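Local coordinates for SusD homolog (Bacteroides ovatus, PDB 4F53), which probably binds glycans, perhaps mucin O-glycans, as a SusD/RagB-family outer-membrane lipoprotein with a TPR-like helical fold, at residues K158-L163 against A212-N217; V123-T128 against A154-M159; T220-A225 against R350-G355. All blocks are in the same frame, centred on the assembly; numbering follows the deposited sequence. Where two conformers were deposited one is given.

Contact 1: K158-L163 against A212-N217; sequences KMLEDL and AGFNVN. With CA (calcium ion), chain D.
A calcium site closes one end of this contact, in which L160 and E161 of helix 152-173 lie against V216 of a short, weakly bonded strand and N217, in the turn that follows. N217 binds the metal directly through OD1, with OD1 to calcium 2.3 Å, and three waters add to the coordination. The other arm of the same amide, ND2, donates to E161 OE1 over 3.1 Å with an N-H...O angle of 158°. The bond leaves close to the amide plane of N217 but reaches OE1 from above the carboxylate, 75° out of its plane. E161 gets there because CG stands anti to the backbone N (chi1 179°) and the chain continues extended. OE1 also accepts from water 1 at 2.9 Å, and this water is itself a calcium ligand, its O 2.6 Å from the metal. Behind the polar end, L160 CD1 touches V216 CG2 at 4.0 Å and meets the edge of the F214 ring, near its plane, at CZ. M204 of helix 190-207 and L224 of helix 221-231 also touch L160. E161 is thus a second-shell residue: it holds both the metal-bound amide and a metal-bound water. Calcium on OD1 would be expected to polarise the amide and strengthen ND2 as a donor, while the carboxylate charge probably offsets part of the charge of the ion.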
loop_
_atom_site.group_PDB
_atom_site.type_symbol
_atom_site.label_atom_id
_atom_site.label_comp_id
_atom_site.label_asym_id
_atom_site.label_seq_id
_atom_site.Cartn_x
_atom_site.Cartn_y
_atom_site.Cartn_z
ATOM N N LYS A 158 8.638 19.050 3.100
ATOM C CA LYS A 158 9.262 19.350 1.809
ATOM C C LYS A 158 8.393 18.791 0.653
ATOM O O LYS A 158 8.095 19.521 -0.288
ATOM C CB LYS A 158 10.699 18.821 1.736
ATOM C CG LYS A 158 11.344 19.095 0.396
ATOM C CD LYS A 158 12.820 18.744 0.327
ATOM C CE LYS A 158 13.242 18.392 -1.088
ATOM N NZ LYS A 158 12.946 19.471 -2.083
HETATM N N MSE A 159 7.933 17.541 0.763
HETATM C CA MSE A 159 7.077 16.902 -0.234
HETATM C C MSE A 159 5.808 17.690 -0.482
HETATM O O MSE A 159 5.454 17.914 -1.641
HETATM C CB MSE A 159 6.681 15.470 0.197
HETATM C CG MSE A 159 7.808 14.441 0.054
HETATM SE SE MSE A 159 7.182 12.720 0.742
HETATM C CE MSE A 159 8.689 11.732 0.099
ATOM N N LEU A 160 5.122 18.114 0.597
ATOM C CA LEU A 160 3.847 18.836 0.489
ATOM C C LEU A 160 4.054 20.209 -0.151
ATOM O O LEU A 160 3.267 20.599 -1.017
ATOM C CB LEU A 160 3.107 18.932 1.837
ATOM C CG LEU A 160 2.301 17.660 2.213
ATOM C CD1 LEU A 160 2.057 17.574 3.738
ATOM C CD2 LEU A 160 0.951 17.593 1.450
ATOM N N GLU A 161 5.162 20.886 0.185
ATOM C CA GLU A 161 5.511 22.186 -0.375
ATOM C C GLU A 161 5.856 22.053 -1.875
ATOM O O GLU A 161 5.431 22.881 -2.678
ATOM C CB GLU A 161 6.678 22.772 0.413
ATOM C CG GLU A 161 7.155 24.120 -0.092
ATOM C CD GLU A 161 8.106 24.856 0.830
ATOM O OE1 GLU A 161 8.027 24.660 2.064
ATOM O OE2 GLU A 161 8.915 25.660 0.316
ATOM N N ASP A 162 6.636 21.031 -2.240
ATOM C CA ASP A 162 6.987 20.783 -3.638
ATOM C C ASP A 162 5.753 20.349 -4.436
ATOM O O ASP A 162 5.584 20.791 -5.579
ATOM C CB ASP A 162 8.128 19.743 -3.768
ATOM C CG ASP A 162 9.480 20.235 -3.242
ATOM O OD1 ASP A 162 9.645 21.475 -3.063
ATOM O OD2 ASP A 162 10.347 19.388 -2.960
ATOM N N LEU A 163 4.854 19.556 -3.811
ATOM C CA LEU A 163 3.619 19.105 -4.444
ATOM C C LEU A 163 2.725 20.312 -4.812
ATOM O O LEU A 163 2.157 20.323 -5.907
ATOM C CB LEU A 163 2.886 18.117 -3.516
ATOM C CG LEU A 163 1.690 17.355 -4.075
ATOM C CD1 LEU A 163 1.997 16.759 -5.440
ATOM C CD2 LEU A 163 1.238 16.328 -3.088
ATOM N N ALA A 212 -0.264 16.652 16.388
ATOM C CA ALA A 212 -0.679 17.921 17.001
ATOM C C ALA A 212 0.154 19.111 16.479
ATOM O O ALA A 212 1.388 19.062 16.479
ATOM C CB ALA A 212 -0.547 17.828 18.520
ATOM N N GLY A 213 -0.541 20.133 15.996
ATOM C CA GLY A 213 0.051 21.373 15.502
ATOM C C GLY A 213 0.779 21.292 14.174
ATOM O O GLY A 213 1.449 22.258 13.787
ATOM N N PHE A 214 0.657 20.170 13.445
ATOM C CA PHE A 214 1.342 20.053 12.162
ATOM C C PHE A 214 0.813 21.079 11.156
ATOM O O PHE A 214 -0.402 21.239 10.983
ATOM C CB PHE A 214 1.241 18.626 11.566
ATOM C CG PHE A 214 1.812 18.511 10.162
ATOM C CD1 PHE A 214 3.176 18.651 9.933
ATOM C CD2 PHE A 214 0.975 18.355 9.065
ATOM C CE1 PHE A 214 3.698 18.564 8.649
ATOM C CE2 PHE A 214 1.498 18.276 7.779
ATOM C CZ PHE A 214 2.858 18.365 7.580
ATOM N N ASN A 215 1.740 21.743 10.480
ATOM C CA ASN A 215 1.435 22.684 9.417
ATOM C C ASN A 215 2.628 22.780 8.463
ATOM O O ASN A 215 3.757 22.499 8.856
ATOM C CB ASN A 215 1.030 24.085 9.963
ATOM C CG ASN A 215 2.182 24.859 10.552
ATOM O OD1 ASN A 215 2.830 25.659 9.872
ATOM N ND2 ASN A 215 2.512 24.567 11.803
ATOM N N VAL A 216 2.350 23.142 7.205
ATOM C CA VAL A 216 3.331 23.381 6.148
ATOM C C VAL A 216 3.102 24.823 5.718
ATOM O O VAL A 216 2.080 25.116 5.092
ATOM C CB VAL A 216 3.246 22.382 4.961
ATOM C CG1 VAL A 216 4.353 22.638 3.947
ATOM C CG2 VAL A 216 3.304 20.945 5.445
ATOM N N ASN A 217 4.021 25.734 6.113
ATOM C CA ASN A 217 3.939 27.170 5.840
ATOM C C ASN A 217 2.590 27.742 6.318
ATOM O O ASN A 217 1.949 28.518 5.584
ATOM C CB ASN A 217 4.166 27.459 4.345
ATOM C CG ASN A 217 5.472 26.924 3.822
ATOM O OD1 ASN A 217 6.501 27.017 4.485
ATOM N ND2 ASN A 217 5.459 26.343 2.626
HETATM CA CA CA D . 8.471 28.105 4.996
HETATM O O HOH W 1 9.716 26.571 3.357
HETATM O O HOH W 2 11.060 27.275 5.458
HETATM O O HOH W 3 6.823 29.580 6.457
#

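Contact 2: V123-T128 against A154-M159; sequences VMLRVT and AVYAKM
M159, L125 and T128 carry most of the buried surface between two nearly antiparallel helical segments, whose axes approach to 11.1 Å with an angle of 163° between their directions. M159, modelled as selenomethionine, reaches straight across: beyond CG its chain is fully extended (chi2 176°), which sets the terminal methyl against the opposing backbone. CE lies 3.4 Å from L125 N and 3.6 Å from M124 CB, so the methyl seats at the peptide joining these two residues. L125 works in the other direction. Its CD1 branch meets the phenol end of Y156, 3.3 Å from OH and 3.5 Å from CZ, the two side chains crossing at about a right angle. The hydroxyl it touches is not left to apolar surroundings, since Y156 OH is hydrogen-bonded to D129 OD1 and to R207 NE. T128 splits its roles between its branches. CG2, placed between the backbone N and the carbonyl carbon, packs 3.9 Å from V155 CG1 and equally far from Y156 CE1, whereas OG1 is anti to the backbone N (chi1 -174°) and bonds to G132 O and Q152 NE2. Within the two segments the contact is van der Waals packing; the hydrogen bonds between the helices, to D129 and Q152, lie just beyond. M204 of helix 190-207 touches both Y156 and M159, adding a third helix to the packing. Successive helices running antiparallel, 110-131 followed by 152-173, with another laid against the pair, are the arrangement expected of the TPR-like helical fold of the SusD family.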
loop_
_atom_site.group_PDB
_atom_site.type_symbol
_atom_site.label_atom_id
_atom_site.label_comp_id
_atom_site.label_asym_id
_atom_site.label_seq_id
_atom_site.Cartn_x
_atom_site.Cartn_y
_atom_site.Cartn_z
ATOM N N VAL A 123 7.347 7.734 -4.674
ATOM C CA VAL A 123 8.311 6.658 -4.419
ATOM C C VAL A 123 8.905 6.812 -3.023
ATOM O O VAL A 123 8.907 5.865 -2.243
ATOM C CB VAL A 123 9.415 6.585 -5.509
ATOM C CG1 VAL A 123 10.505 5.580 -5.132
ATOM C CG2 VAL A 123 8.808 6.226 -6.855
HETATM N N MSE A 124 9.378 8.006 -2.703
HETATM C CA MSE A 124 10.011 8.259 -1.414
HETATM C C MSE A 124 8.967 8.346 -0.289
HETATM O O MSE A 124 9.323 8.131 0.867
HETATM C CB MSE A 124 10.952 9.474 -1.486
HETATM C CG MSE A 124 12.114 9.221 -2.451
HETATM SE SE MSE A 124 13.179 7.643 -1.943
HETATM C CE MSE A 124 13.787 6.989 -3.732
ATOM N N LEU A 125 7.686 8.558 -0.632
ATOM C CA LEU A 125 6.572 8.472 0.333
ATOM C C LEU A 125 6.484 7.025 0.845
ATOM O O LEU A 125 6.344 6.843 2.033
ATOM C CB LEU A 125 5.222 8.922 -0.272
ATOM C CG LEU A 125 3.984 8.941 0.662
ATOM C CD1 LEU A 125 4.171 9.939 1.831
ATOM C CD2 LEU A 125 2.725 9.293 -0.121
ATOM N N ARG A 126 6.616 6.010 -0.040
ATOM C CA ARG A 126 6.632 4.582 0.355
ATOM C C ARG A 126 7.784 4.312 1.326
ATOM O O ARG A 126 7.597 3.628 2.326
ATOM C CB ARG A 126 6.818 3.624 -0.843
ATOM C CG ARG A 126 5.857 3.754 -1.993
ATOM C CD ARG A 126 6.277 2.801 -3.100
ATOM N NE ARG A 126 6.429 1.446 -2.567
ATOM C CZ ARG A 126 5.803 0.368 -3.012
ATOM N NH1 ARG A 126 5.001 0.448 -4.067
ATOM N NH2 ARG A 126 5.992 -0.802 -2.425
ATOM N N VAL A 127 8.980 4.841 0.996
ATOM C CA VAL A 127 10.220 4.664 1.759
ATOM C C VAL A 127 10.118 5.333 3.151
ATOM O O VAL A 127 10.415 4.660 4.142
ATOM C CB VAL A 127 11.485 5.117 0.974
ATOM C CG1 VAL A 127 12.757 4.783 1.757
ATOM C CG2 VAL A 127 11.521 4.479 -0.427
ATOM N N THR A 128 9.683 6.610 3.240
ATOM C CA THR A 128 9.555 7.224 4.562
ATOM C C THR A 128 8.426 6.531 5.360
ATOM O O THR A 128 8.564 6.333 6.570
ATOM C CB THR A 128 9.434 8.760 4.540
ATOM O OG1 THR A 128 9.475 9.171 5.897
ATOM C CG2 THR A 128 8.124 9.281 3.901
ATOM N N ALA A 154 10.165 16.631 8.324
ATOM C CA ALA A 154 10.852 17.430 7.313
ATOM C C ALA A 154 10.635 16.851 5.908
ATOM O O ALA A 154 10.476 17.620 4.963
ATOM C CB ALA A 154 12.351 17.528 7.620
ATOM N N VAL A 155 10.559 15.513 5.773
ATOM C CA VAL A 155 10.293 14.837 4.488
ATOM C C VAL A 155 8.879 15.196 4.015
ATOM O O VAL A 155 8.726 15.665 2.885
ATOM C CB VAL A 155 10.495 13.311 4.575
ATOM C CG1 VAL A 155 10.071 12.627 3.276
ATOM C CG2 VAL A 155 11.948 12.967 4.916
ATOM N N TYR A 156 7.861 15.031 4.897
ATOM C CA TYR A 156 6.470 15.359 4.575
ATOM C C TYR A 156 6.306 16.852 4.246
ATOM O O TYR A 156 5.646 17.174 3.266
ATOM C CB TYR A 156 5.529 14.948 5.734
ATOM C CG TYR A 156 4.927 13.569 5.546
ATOM C CD1 TYR A 156 5.705 12.415 5.691
ATOM C CD2 TYR A 156 3.586 13.414 5.219
ATOM C CE1 TYR A 156 5.152 11.143 5.519
ATOM C CE2 TYR A 156 3.027 12.151 5.026
ATOM C CZ TYR A 156 3.812 11.016 5.182
ATOM O OH TYR A 156 3.247 9.780 4.975
ATOM N N ALA A 157 6.944 17.753 5.027
ATOM C CA ALA A 157 6.847 19.197 4.803
ATOM C C ALA A 157 7.452 19.592 3.451
ATOM O O ALA A 157 6.822 20.354 2.717
ATOM C CB ALA A 157 7.515 19.967 5.932
ATOM N N LYS A 158 8.638 19.050 3.100
ATOM C CA LYS A 158 9.262 19.350 1.809
ATOM C C LYS A 158 8.393 18.791 0.653
ATOM O O LYS A 158 8.095 19.521 -0.288
ATOM C CB LYS A 158 10.699 18.821 1.736
ATOM C CG LYS A 158 11.344 19.095 0.396
ATOM C CD LYS A 158 12.820 18.744 0.327
ATOM C CE LYS A 158 13.242 18.392 -1.088
ATOM N NZ LYS A 158 12.946 19.471 -2.083
HETATM N N MSE A 159 7.933 17.541 0.763
HETATM C CA MSE A 159 7.077 16.902 -0.234
HETATM C C MSE A 159 5.808 17.690 -0.482
HETATM O O MSE A 159 5.454 17.914 -1.641
HETATM C CB MSE A 159 6.681 15.470 0.197
HETATM C CG MSE A 159 7.808 14.441 0.054
HETATM SE SE MSE A 159 7.182 12.720 0.742
HETATM C CE MSE A 159 8.689 11.732 0.099
#

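Contact 3: T220-A225 against R350-G355; sequences TSQQLA and RNWNMG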
loop_
_atom_site.group_PDB
_atom_site.type_symbol
_atom_site.label_atom_id
_atom_site.label_comp_id
_atom_site.label_asym_id
_atom_site.label_seq_id
_atom_site.Cartn_x
_atom_site.Cartn_y
_atom_site.Cartn_z
ATOM N N THR A 220 -2.505 23.778 7.838
ATOM C CA THR A 220 -2.740 22.584 8.666
ATOM C C THR A 220 -3.162 21.400 7.797
ATOM O O THR A 220 -3.458 21.583 6.604
ATOM C CB THR A 220 -3.839 22.888 9.703
ATOM O OG1 THR A 220 -5.048 23.156 8.996
ATOM C CG2 THR A 220 -3.485 24.071 10.609
ATOM N N SER A 221 -3.214 20.198 8.392
ATOM C CA SER A 221 -3.691 18.997 7.697
ATOM C C SER A 221 -5.097 19.259 7.086
ATOM O O SER A 221 -5.323 18.962 5.915
ATOM C CB SER A 221 -3.754 17.806 8.645
ATOM O OG SER A 221 -2.494 17.507 9.211
ATOM N N GLN A 222 -6.014 19.838 7.878
ATOM C CA GLN A 222 -7.360 20.194 7.425
ATOM C C GLN A 222 -7.317 21.102 6.174
ATOM O O GLN A 222 -8.019 20.824 5.199
ATOM C CB GLN A 222 -8.144 20.916 8.551
ATOM C CG GLN A 222 -9.464 21.502 8.055
ATOM C CD GLN A 222 -10.283 22.195 9.093
ATOM O OE1 GLN A 222 -9.879 22.371 10.238
ATOM N NE2 GLN A 222 -11.454 22.648 8.680
ATOM N N GLN A 223 -6.501 22.167 6.225
ATOM C CA GLN A 223 -6.358 23.153 5.153
ATOM C C GLN A 223 -5.812 22.533 3.872
ATOM O O GLN A 223 -6.319 22.833 2.797
ATOM C CB GLN A 223 -5.454 24.316 5.597
ATOM C CG GLN A 223 -5.320 25.445 4.567
ATOM C CD GLN A 223 -4.602 26.666 5.100
ATOM O OE1 GLN A 223 -4.410 26.846 6.316
ATOM N NE2 GLN A 223 -4.228 27.557 4.193
ATOM N N LEU A 224 -4.776 21.688 3.981
ATOM C CA LEU A 224 -4.167 21.028 2.819
ATOM C C LEU A 224 -5.195 20.121 2.135
ATOM O O LEU A 224 -5.319 20.144 0.916
ATOM C CB LEU A 224 -2.918 20.223 3.249
ATOM C CG LEU A 224 -1.734 21.069 3.785
ATOM C CD1 LEU A 224 -0.792 20.221 4.603
ATOM C CD2 LEU A 224 -0.994 21.783 2.649
ATOM N N ALA A 225 -5.975 19.385 2.935
ATOM C CA ALA A 225 -7.015 18.476 2.471
ATOM C C ALA A 225 -8.142 19.254 1.760
ATOM O O ALA A 225 -8.526 18.887 0.650
ATOM C CB ALA A 225 -7.562 17.703 3.643
ATOM N N ARG A 350 -14.151 13.998 10.037
ATOM C CA ARG A 350 -13.284 14.861 10.837
ATOM C C ARG A 350 -13.772 16.298 10.795
ATOM O O ARG A 350 -13.137 17.188 11.369
ATOM C CB ARG A 350 -11.820 14.765 10.368
ATOM C CG ARG A 350 -11.241 13.382 10.571
ATOM C CD ARG A 350 -9.737 13.321 10.334
ATOM N NE ARG A 350 -9.309 11.929 10.441
ATOM C CZ ARG A 350 -9.071 11.283 11.582
ATOM N NH1 ARG A 350 -9.141 11.921 12.746
ATOM N NH2 ARG A 350 -8.741 10.004 11.567
ATOM N N ASN A 351 -14.935 16.524 10.170
ATOM C CA ASN A 351 -15.579 17.824 10.082
ATOM C C ASN A 351 -14.744 18.817 9.204
ATOM O O ASN A 351 -14.703 20.028 9.448
ATOM C CB ASN A 351 -15.867 18.370 11.497
ATOM C CG ASN A 351 -16.696 19.621 11.541
ATOM O OD1 ASN A 351 -17.643 19.787 10.785
ATOM N ND2 ASN A 351 -16.364 20.509 12.446
ATOM N N TRP A 352 -14.141 18.295 8.141
ATOM C CA TRP A 352 -13.416 19.123 7.176
ATOM C C TRP A 352 -14.319 19.354 6.004
ATOM O O TRP A 352 -15.228 18.554 5.780
ATOM C CB TRP A 352 -12.112 18.446 6.732
ATOM C CG TRP A 352 -11.149 18.211 7.850
ATOM C CD1 TRP A 352 -11.239 18.666 9.138
ATOM C CD2 TRP A 352 -9.922 17.485 7.762
ATOM N NE1 TRP A 352 -10.148 18.255 9.862
ATOM C CE2 TRP A 352 -9.322 17.520 9.046
ATOM C CE3 TRP A 352 -9.256 16.828 6.715
ATOM C CZ2 TRP A 352 -8.083 16.924 9.309
ATOM C CZ3 TRP A 352 -8.040 16.209 6.986
ATOM C CH2 TRP A 352 -7.472 16.252 8.270
ATOM N N ASN A 353 -14.094 20.426 5.254
ATOM C CA ASN A 353 -14.946 20.745 4.103
ATOM C C ASN A 353 -14.503 19.911 2.868
ATOM O O ASN A 353 -13.656 20.332 2.081
ATOM C CB ASN A 353 -14.944 22.260 3.832
ATOM C CG ASN A 353 -15.906 22.714 2.751
ATOM O OD1 ASN A 353 -16.636 21.931 2.144
ATOM N ND2 ASN A 353 -15.876 23.989 2.440
HETATM N N MSE A 354 -15.135 18.738 2.698
HETATM C CA MSE A 354 -14.826 17.776 1.629
HETATM C C MSE A 354 -15.792 17.843 0.448
HETATM O O MSE A 354 -15.601 17.117 -0.523
HETATM C CB MSE A 354 -14.808 16.349 2.211
HETATM C CG MSE A 354 -13.723 16.172 3.268
HETATM SE SE MSE A 354 -11.854 16.139 2.595
HETATM C CE MSE A 354 -11.327 17.990 2.932
ATOM N N GLY A 355 -16.804 18.692 0.546
ATOM C CA GLY A 355 -17.837 18.858 -0.466
ATOM C C GLY A 355 -19.003 17.890 -0.357
ATOM O O GLY A 355 -19.665 17.633 -1.356
#
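The CA atoms of Q222 and W352 stand 6.2 Å apart where the first turn of helix 221-231, N-capped by T220, faces the loop that leaves helix 337-349 through a Schellman motif with N351 as its C-prime residue. W352 supplies the flat surface of the contact. Q222 CA sits over the six-membered ring, 3.6 Å from its centroid and 9° off the normal, a CH-pi contact. With CG anti to the backbone N (chi1 171°) and the chain extended, Q222 then runs on over the same face: CG comes to 3.5 Å from W352 CD1, and the amide lies nearly parallel to the indole, 4° between planes. R350 CB approaches the opposite face, offset toward the rim. A225 CB reaches W352 CE3 obliquely at 3.6 Å, and M354 brings its CE methyl 3.6 Å from A225 C. Replacing W352 by an alanine would probably leave Q222 CA without its CH-pi partner, take away the surface under the glutamine chain and open a gap beside R350 CB and A225 CB. E226 OE2 accepts two bonds, from Q222 NE2 and from the backbone N of N353.

Overall arrangement
The segments of contacts 1 and 2 overlap at K158 and M159, of which M159 works only in contact 2, and the two contacts use different faces of helix 152-173; their centres are 10 Å apart. Contact 1 also leads into contact 3, 14 Å away centre to centre. Contacts 2 and 3 do not touch, their nearest atoms being about 7 Å apart, but 212-217 touches both: V216 CG1 lies 3.6 Å from A157 O, and F214 CD2 meets S221 OG at 3.6 Å. L160 CD1 of helix 152-173 also reaches L224 CD1 directly, at 4.0 Å. The calcium ion bound by N217 lies in contact 1, about 14 Å from the side chain of Y156 in contact 2.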